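Local coordinates for surface-associated protein CshA (Streptococcus gordonii, PDB 5L2D) that is a cell-wall-anchored adhesin that binds host fibronectin, here represented by its non-repetitive domain 2, at residues 37-40 against 41-45. Sequence-based numbering, arbitrary orientation.
Sequences GGFK and VGTVF
K40 and T43 close a type II beta turn, K40-V41-G42-T43, that leads the loop after strand 30-31 into strand 44-50 of the antiparallel sheet in non-repetitive domain 2. V41 takes the first of the two central positions, and its side chain points away from 37-40, out of the turn. G42 follows with phi 111°, the positive value expected at the third position of this turn type and one that glycine adopts readily. T43 then joins back to K40 twice. Its N donates to K40 O over 3.1 Å, the bond that closes the turn. Its hydroxyl, set beside its own backbone N by a chi1 of -67°, receives K40 N. The same torsion sends the methyl the other way, toward the ring of F39, which it meets obliquely, T43 CG2 4.2 Å from F39 CG; M30 packs on both side chains. The K40 chain crosses that of T43 at about a right angle, its CG 3.3 Å from T43 OG1. N32 holds the turn from outside: its backbone O is hydrogen-bonded to both T43 OG1 and K40 NZ, and its ND2 donates to G42 O. The side-chain bond, K40 N to T43 OG1, is the straighter of the two K40-T43 bonds, 3.0 Å long with an angle of 164° at the hydrogen.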
loop_
_atom_site.group_PDB
_atom_site.type_symbol
_atom_site.label_atom_id
_atom_site.label_comp_id
_atom_site.label_asym_id
_atom_site.label_seq_id
_atom_site.Cartn_x
_atom_site.Cartn_y
_atom_site.Cartn_z
ATOM N N GLY A 37 -11.586 -8.723 14.555
ATOM C CA GLY A 37 -12.115 -9.028 13.221
ATOM C C GLY A 37 -11.285 -8.498 12.053
ATOM O O GLY A 37 -11.707 -8.565 10.894
ATOM N N GLY A 38 -10.106 -7.972 12.348
ATOM C CA GLY A 38 -9.228 -7.475 11.312
ATOM C C GLY A 38 -8.120 -8.457 10.991
ATOM O O GLY A 38 -8.197 -9.640 11.306
ATOM N N PHE A 39 -7.066 -7.938 10.379
ATOM C CA PHE A 39 -6.037 -8.755 9.751
ATOM C C PHE A 39 -4.826 -8.804 10.630
ATOM O O PHE A 39 -4.421 -7.799 11.187
ATOM C CB PHE A 39 -5.624 -8.140 8.416
ATOM C CG PHE A 39 -6.657 -8.261 7.325
ATOM C CD1 PHE A 39 -8.016 -8.292 7.601
ATOM C CD2 PHE A 39 -6.265 -8.302 6.015
ATOM C CE1 PHE A 39 -8.954 -8.397 6.589
ATOM C CE2 PHE A 39 -7.192 -8.397 5.002
ATOM C CZ PHE A 39 -8.540 -8.449 5.286
ATOM N N LYS A 40 -4.247 -9.980 10.744
ATOM C CA LYS A 40 -2.990 -10.156 11.451
ATOM C C LYS A 40 -2.152 -11.058 10.608
ATOM O O LYS A 40 -2.602 -11.534 9.541
ATOM C CB LYS A 40 -3.199 -10.799 12.830
ATOM C CG LYS A 40 -3.889 -12.161 12.819
ATOM C CD LYS A 40 -4.106 -12.692 14.234
ATOM C CE LYS A 40 -5.275 -13.676 14.339
ATOM N NZ LYS A 40 -4.950 -14.959 13.691
ATOM N N VAL A 41 -0.934 -11.311 11.078
ATOM C CA VAL A 41 -0.085 -12.200 10.336
ATOM C C VAL A 41 -0.736 -13.553 10.485
ATOM O O VAL A 41 -1.044 -13.972 11.609
ATOM C CB VAL A 41 1.350 -12.269 10.880
ATOM C CG1 VAL A 41 2.200 -13.147 9.974
ATOM C CG2 VAL A 41 1.966 -10.881 10.973
ATOM N N GLY A 42 -0.989 -14.200 9.347
ATOM C CA GLY A 42 -1.472 -15.561 9.326
ATOM C C GLY A 42 -2.891 -15.616 8.853
ATOM O O GLY A 42 -3.357 -16.690 8.425
ATOM N N THR A 43 -3.571 -14.471 8.952
ATOM C CA THR A 43 -4.878 -14.255 8.351
ATOM C C THR A 43 -4.898 -14.497 6.827
ATOM O O THR A 43 -4.002 -14.053 6.128
ATOM C CB THR A 43 -5.300 -12.809 8.612
ATOM O OG1 THR A 43 -5.540 -12.608 10.023
ATOM C CG2 THR A 43 -6.531 -12.464 7.823
ATOM N N VAL A 44 -5.951 -15.170 6.345
ATOM C CA VAL A 44 -6.016 -15.798 5.018
ATOM C C VAL A 44 -7.331 -15.526 4.340
ATOM O O VAL A 44 -8.386 -15.841 4.887
ATOM C CB VAL A 44 -6.002 -17.372 5.090
ATOM C CG1 VAL A 44 -6.564 -17.999 3.825
ATOM C CG2 VAL A 44 -4.614 -17.952 5.309
ATOM N N PHE A 45 -7.258 -15.062 3.100
ATOM C CA PHE A 45 -8.416 -14.979 2.207
ATOM C C PHE A 45 -8.299 -16.056 1.132
ATOM O O PHE A 45 -7.291 -16.115 0.452
ATOM C CB PHE A 45 -8.443 -13.587 1.532
ATOM C CG PHE A 45 -9.375 -13.486 0.346
ATOM C CD1 PHE A 45 -10.715 -13.193 0.523
ATOM C CD2 PHE A 45 -8.906 -13.659 -0.948
ATOM C CE1 PHE A 45 -11.574 -13.090 -0.563
ATOM C CE2 PHE A 45 -9.755 -13.546 -2.051
ATOM C CZ PHE A 45 -11.096 -13.270 -1.852
#